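Chitin binding protein (Tectaria macrodonta, PDB 6IF7) probably acts as a copper-dependent lytic polysaccharide monooxygenase of family AA10 that binds chitin, and is insecticidal. Local coordinates at residues F106-V111 with Y162-R167. Residues are numbered along the deposited sequence; the frame is centred on the assembly and turned at random.
Sequences FFEFYV and YVIWQR. With NAG (2-acetamido-2-deoxy-beta-D-glucopyranose), chain B; NAG (2-acetamido-2-deoxy-beta-D-glucopyranose), chain C; SO4 (sulfate ion), chain E.
I164 O is gripped twice across the antiparallel strand pair 106-111 and 162-167: E108 N donates to it in the carbonyl plane at 2.9 Å, and the CA-H of F107 approaches it with CA at 3.3 Å. The pair belongs to the beta-sandwich core of an AA10 monooxygenase, and six backbone hydrogen bonds join the strands through the pairs F106-Q166, E108-I164 and Y110-Y162. The Y110 hydroxyl donates to E108 OE1 (Y110 OH to OE1 2.6 Å), meeting the carboxylate from above its plane, and also hydrogen-bonds R55 NH2. Across the strands, I164 reaches the same cluster through CD1, which lies 3.6 Å from Y110 CE1 and also touches E108 OE1.

On the face holding F106, E108 and Y110 sits a glycan, probably N-linked to N134 of the strand 133-136, which flanks F106 with N134 and T136. The other carboxylate oxygen of E108 takes a nearly straight bond from the first N-acetylglucosamine (N2 to OE2 2.8 Å, 169°). The F106 ring is sandwiched: C5 of that sugar lies over the centre of one face, while Q166 CB packs on the opposite face, 3.9 Å from the centroid. With chi1 at 63°, F106 CG sits between N and the carbonyl carbon, swinging the ring back over Q166. A serine in place of F106 would probably strip both the sugar and the Q166 methylenes of their apolar platform.

The other face is aromatic core, running toward the copper site, where W165 meets the ring of the copper ligand H103. V163 CG2 lies over the F109 ring, and F107 forms an offset stack on the five-membered ring of W165, planes 10° apart, with F107 CZ 3.2 Å from W165 NE1.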
ATOM      1  N   PHE A 106      -2.646 -10.292 -10.382  1.00 27.03           N
ATOM      2  CA  PHE A 106      -2.733 -10.889  -9.045  1.00 26.65           C
ATOM      3  C   PHE A 106      -2.172  -9.954  -7.997  1.00 25.14           C
ATOM      4  O   PHE A 106      -1.296  -9.132  -8.284  1.00 24.33           O
ATOM      5  CB  PHE A 106      -2.024 -12.254  -8.989  1.00 26.21           C
ATOM      6  CG  PHE A 106      -0.537 -12.210  -9.252  1.00 26.53           C
ATOM      7  CD1 PHE A 106       0.374 -11.986  -8.212  1.00 25.76           C
ATOM      8  CD2 PHE A 106      -0.035 -12.484 -10.521  1.00 26.94           C
ATOM      9  CE1 PHE A 106       1.741 -11.989  -8.452  1.00 26.23           C
ATOM     10  CE2 PHE A 106       1.343 -12.496 -10.764  1.00 26.99           C
ATOM     11  CZ  PHE A 106       2.231 -12.243  -9.731  1.00 26.52           C
ATOM     12  N   PHE A 107      -2.681 -10.106  -6.787  1.00 23.63           N
ATOM     13  CA  PHE A 107      -2.321  -9.265  -5.670  1.00 24.29           C
ATOM     14  C   PHE A 107      -1.582 -10.072  -4.622  1.00 25.64           C
ATOM     15  O   PHE A 107      -2.147 -11.031  -4.076  1.00 26.24           O
ATOM     16  CB  PHE A 107      -3.574  -8.685  -5.007  1.00 23.33           C
ATOM     17  CG  PHE A 107      -4.391  -7.801  -5.903  1.00 24.04           C
ATOM     18  CD1 PHE A 107      -5.322  -8.340  -6.785  1.00 24.90           C
ATOM     19  CD2 PHE A 107      -4.255  -6.408  -5.848  1.00 24.63           C
ATOM     20  CE1 PHE A 107      -6.096  -7.510  -7.603  1.00 24.72           C
ATOM     21  CE2 PHE A 107      -5.016  -5.588  -6.668  1.00 23.94           C
ATOM     22  CZ  PHE A 107      -5.936  -6.135  -7.538  1.00 24.61           C
ATOM     23  N   GLU A 108      -0.361  -9.644  -4.298  1.00 24.89           N
ATOM     24  CA  GLU A 108       0.387 -10.175  -3.157  1.00 24.87           C
ATOM     25  C   GLU A 108       0.274  -9.214  -1.969  1.00 24.95           C
ATOM     26  O   GLU A 108       0.547  -8.023  -2.114  1.00 24.81           O
ATOM     27  CB  GLU A 108       1.861 -10.360  -3.526  1.00 26.00           C
ATOM     28  CG  GLU A 108       2.136 -11.361  -4.639  1.00 26.92           C
ATOM     29  CD  GLU A 108       3.596 -11.367  -5.090  1.00 28.94           C
ATOM     30  OE1 GLU A 108       4.403 -10.563  -4.529  1.00 31.04           O
ATOM     31  OE2 GLU A 108       3.930 -12.203  -5.977  1.00 26.29           O
ATOM     32  N   PHE A 109      -0.139  -9.738  -0.808  1.00 26.04           N
ATOM     33  CA  PHE A 109      -0.233  -8.979   0.453  1.00 26.49           C
ATOM     34  C   PHE A 109       0.890  -9.378   1.402  1.00 25.79           C
ATOM     35  O   PHE A 109       0.980 -10.532   1.810  1.00 26.86           O
ATOM     36  CB  PHE A 109      -1.552  -9.238   1.189  1.00 24.52           C
ATOM     37  CG  PHE A 109      -2.742  -8.574   0.591  1.00 25.01           C
ATOM     38  CD1 PHE A 109      -3.147  -8.855  -0.708  1.00 25.23           C
ATOM     39  CD2 PHE A 109      -3.527  -7.719   1.351  1.00 25.86           C
ATOM     40  CE1 PHE A 109      -4.280  -8.281  -1.246  1.00 24.52           C
ATOM     41  CE2 PHE A 109      -4.656  -7.129   0.813  1.00 25.84           C
ATOM     42  CZ  PHE A 109      -5.032  -7.409  -0.490  1.00 25.32           C
ATOM     43  N   TYR A 110       1.710  -8.407   1.788  1.00 26.01           N
ATOM     44  CA  TYR A 110       2.758  -8.613   2.779  1.00 26.31           C
ATOM     45  C   TYR A 110       2.438  -7.774   3.987  1.00 27.10           C
ATOM     46  O   TYR A 110       1.863  -6.688   3.851  1.00 28.31           O
ATOM     47  CB  TYR A 110       4.119  -8.180   2.233  1.00 25.81           C
ATOM     48  CG  TYR A 110       4.565  -8.996   1.029  1.00 27.73           C
ATOM     49  CD1 TYR A 110       4.122  -8.660  -0.268  1.00 27.17           C
ATOM     50  CD2 TYR A 110       5.407 -10.119   1.173  1.00 26.09           C
ATOM     51  CE1 TYR A 110       4.517  -9.400  -1.373  1.00 27.11           C
ATOM     52  CE2 TYR A 110       5.813 -10.856   0.063  1.00 25.93           C
ATOM     53  CZ  TYR A 110       5.362 -10.492  -1.210  1.00 26.14           C
ATOM     54  OH  TYR A 110       5.736 -11.189  -2.332  1.00 26.02           O
ATOM     55  N   VAL A 111       2.822  -8.272   5.159  1.00 26.83           N
ATOM     56  CA  VAL A 111       2.818  -7.481   6.391  1.00 26.01           C
ATOM     57  C   VAL A 111       4.240  -7.314   6.940  1.00 25.19           C
ATOM     58  O   VAL A 111       5.114  -8.177   6.747  1.00 23.78           O
ATOM     59  CB  VAL A 111       1.907  -8.114   7.478  1.00 25.44           C
ATOM     60  CG1 VAL A 111       2.587  -9.291   8.179  1.00 25.18           C
ATOM     61  CG2 VAL A 111       1.479  -7.059   8.484  1.00 25.06           C
ATOM     62  N   TYR A 162       1.781  -4.084   2.742  1.00 23.11           N
ATOM     63  CA  TYR A 162       2.296  -3.773   1.426  1.00 23.71           C
ATOM     64  C   TYR A 162       1.608  -4.699   0.424  1.00 24.65           C
ATOM     65  O   TYR A 162       1.644  -5.937   0.558  1.00 22.93           O
ATOM     66  CB  TYR A 162       3.793  -3.986   1.382  1.00 24.50           C
ATOM     67  CG  TYR A 162       4.527  -3.323   0.225  1.00 24.96           C
ATOM     68  CD1 TYR A 162       4.473  -1.942   0.033  1.00 25.29           C
ATOM     69  CD2 TYR A 162       5.331  -4.068  -0.631  1.00 25.55           C
ATOM     70  CE1 TYR A 162       5.175  -1.324  -1.003  1.00 26.47           C
ATOM     71  CE2 TYR A 162       6.050  -3.464  -1.656  1.00 25.91           C
ATOM     72  CZ  TYR A 162       5.970  -2.099  -1.854  1.00 26.37           C
ATOM     73  OH  TYR A 162       6.688  -1.515  -2.883  1.00 27.91           O
ATOM     74  N   VAL A 163       0.945  -4.085  -0.550  1.00 23.90           N
ATOM     75  CA  VAL A 163       0.238  -4.818  -1.589  1.00 23.71           C
ATOM     76  C   VAL A 163       0.896  -4.521  -2.926  1.00 23.49           C
ATOM     77  O   VAL A 163       1.064  -3.350  -3.313  1.00 22.62           O
ATOM     78  CB  VAL A 163      -1.270  -4.504  -1.570  1.00 23.65           C
ATOM     79  CG1 VAL A 163      -2.027  -5.322  -2.611  1.00 24.14           C
ATOM     80  CG2 VAL A 163      -1.805  -4.817  -0.186  1.00 24.00           C
ATOM     81  N   ILE A 164       1.290  -5.601  -3.605  1.00 23.45           N
ATOM     82  CA  ILE A 164       1.831  -5.549  -4.946  1.00 23.81           C
ATOM     83  C   ILE A 164       0.789  -6.141  -5.906  1.00 23.74           C
ATOM     84  O   ILE A 164       0.381  -7.295  -5.743  1.00 25.37           O
ATOM     85  CB  ILE A 164       3.146  -6.366  -5.039  1.00 24.16           C
ATOM     86  CG1 ILE A 164       4.162  -5.871  -4.022  1.00 23.71           C
ATOM     87  CG2 ILE A 164       3.717  -6.292  -6.447  1.00 24.25           C
ATOM     88  CD1 ILE A 164       5.336  -6.807  -3.790  1.00 24.66           C
ATOM     89  N   TRP A 165       0.362  -5.363  -6.896  1.00 23.99           N
ATOM     90  CA  TRP A 165      -0.591  -5.815  -7.936  1.00 24.26           C
ATOM     91  C   TRP A 165       0.180  -6.009  -9.236  1.00 25.98           C
ATOM     92  O   TRP A 165       0.488  -5.030  -9.923  1.00 25.38           O
ATOM     93  CB  TRP A 165      -1.705  -4.768  -8.108  1.00 24.69           C
ATOM     94  CG  TRP A 165      -2.834  -5.099  -9.075  1.00 25.92           C
ATOM     95  CD1 TRP A 165      -3.230  -6.334  -9.488  1.00 27.00           C
ATOM     96  CD2 TRP A 165      -3.760  -4.162  -9.667  1.00 26.21           C
ATOM     97  NE1 TRP A 165      -4.317  -6.225 -10.335  1.00 27.58           N
ATOM     98  CE2 TRP A 165      -4.662  -4.902 -10.452  1.00 26.50           C
ATOM     99  CE3 TRP A 165      -3.888  -2.757  -9.628  1.00 26.44           C
ATOM    100  CZ2 TRP A 165      -5.703  -4.296 -11.187  1.00 27.37           C
ATOM    101  CZ3 TRP A 165      -4.906  -2.157 -10.363  1.00 26.79           C
ATOM    102  CH2 TRP A 165      -5.809  -2.927 -11.128  1.00 26.70           C
ATOM    103  N   GLN A 166       0.526  -7.260  -9.554  1.00 27.90           N
ATOM    104  CA  GLN A 166       1.257  -7.595 -10.792  1.00 28.76           C
ATOM    105  C   GLN A 166       0.252  -8.001 -11.894  1.00 29.28           C
ATOM    106  O   GLN A 166      -0.533  -8.932 -11.725  1.00 29.08           O
ATOM    107  CB  GLN A 166       2.284  -8.716 -10.516  1.00 28.07           C
ATOM    108  CG  GLN A 166       3.115  -9.182 -11.717  1.00 28.73           C
ATOM    109  CD  GLN A 166       3.981  -8.089 -12.356  1.00 28.20           C
ATOM    110  OE1 GLN A 166       5.018  -7.706 -11.824  1.00 28.27           O
ATOM    111  NE2 GLN A 166       3.564  -7.607 -13.514  1.00 28.63           N
ATOM    112  N   ARG A 167       0.264  -7.282 -13.011  1.00 30.00           N
ATOM    113  CA  ARG A 167      -0.564  -7.658 -14.168  1.00 32.85           C
ATOM    114  C   ARG A 167      -0.043  -8.906 -14.851  1.00 32.62           C
ATOM    115  O   ARG A 167       1.153  -9.158 -14.825  1.00 33.38           O
ATOM    116  CB  ARG A 167      -0.641  -6.522 -15.182  1.00 31.58           C
ATOM    117  CG  ARG A 167      -1.534  -5.419 -14.682  1.00 32.03           C
ATOM    118  CD  ARG A 167      -1.502  -4.237 -15.596  1.00 34.77           C
ATOM    119  NE  ARG A 167      -2.081  -4.550 -16.892  1.00 35.56           N
ATOM    120  CZ  ARG A 167      -2.303  -3.651 -17.843  1.00 36.74           C
ATOM    121  NH1 ARG A 167      -2.011  -2.374 -17.663  1.00 33.47           N
ATOM    122  NH2 ARG A 167      -2.830  -4.045 -18.988  1.00 39.89           N
TER
HETATM  123  C1  NAG B   1       1.521 -15.287  -6.406  1.00 29.79           C
HETATM  124  C2  NAG B   1       2.968 -15.765  -6.487  1.00 30.92           C
HETATM  125  C3  NAG B   1       3.456 -15.557  -7.893  1.00 32.73           C
HETATM  126  C4  NAG B   1       2.588 -16.322  -8.868  1.00 34.23           C
HETATM  127  C5  NAG B   1       1.148 -15.856  -8.743  1.00 33.11           C
HETATM  128  C6  NAG B   1       0.247 -16.712  -9.610  1.00 32.63           C
HETATM  129  C7  NAG B   1       4.432 -15.538  -4.558  1.00 29.48           C
HETATM  130  C8  NAG B   1       5.298 -14.606  -3.772  1.00 30.30           C
HETATM  131  N2  NAG B   1       3.835 -15.003  -5.600  1.00 29.79           N
HETATM  132  O3  NAG B   1       4.813 -16.023  -7.988  1.00 33.63           O
HETATM  133  O4  NAG B   1       3.086 -16.092 -10.185  1.00 34.87           O
HETATM  134  O5  NAG B   1       0.735 -15.978  -7.390  1.00 31.17           O
HETATM  135  O6  NAG B   1      -1.100 -16.282  -9.412  1.00 36.86           O
HETATM  136  O7  NAG B   1       4.298 -16.701  -4.274  1.00 28.02           O
HETATM  137  C1  NAG C   2       3.276 -17.285 -10.943  1.00 37.12           C
HETATM  138  C2  NAG C   2       3.563 -16.908 -12.395  1.00 40.87           C
HETATM  139  C3  NAG C   2       3.810 -18.154 -13.227  1.00 41.73           C
HETATM  140  C4  NAG C   2       4.809 -19.082 -12.554  1.00 41.81           C
HETATM  141  C5  NAG C   2       4.474 -19.328 -11.090  1.00 40.08           C
HETATM  142  C6  NAG C   2       5.533 -20.267 -10.517  1.00 39.04           C
HETATM  143  C7  NAG C   2       2.687 -14.895 -13.500  1.00 45.09           C
HETATM  144  C8  NAG C   2       1.538 -14.266 -14.220  1.00 48.21           C
HETATM  145  N2  NAG C   2       2.494 -16.137 -13.013  1.00 42.49           N
HETATM  146  O3  NAG C   2       4.377 -17.729 -14.451  1.00 40.06           O
HETATM  147  O4  NAG C   2       4.844 -20.337 -13.227  1.00 44.97           O
HETATM  148  O5  NAG C   2       4.377 -18.045 -10.442  1.00 35.70           O
HETATM  149  O6  NAG C   2       5.548 -20.197  -9.111  1.00 42.35           O
HETATM  150  O7  NAG C   2       3.736 -14.281 -13.409  1.00 47.95           O
HETATM  151  S   SO4 E 252      -3.687  -0.398 -20.103  0.50 56.05           S
HETATM  152  O1  SO4 E 252      -4.283   0.688 -20.915  0.50 54.14           O
HETATM  153  O2  SO4 E 252      -2.286  -0.626 -20.556  0.50 53.39           O
HETATM  154  O3  SO4 E 252      -4.488  -1.646 -20.251  0.50 53.73           O
HETATM  155  O4  SO4 E 252      -3.707   0.016 -18.681  0.50 54.03           O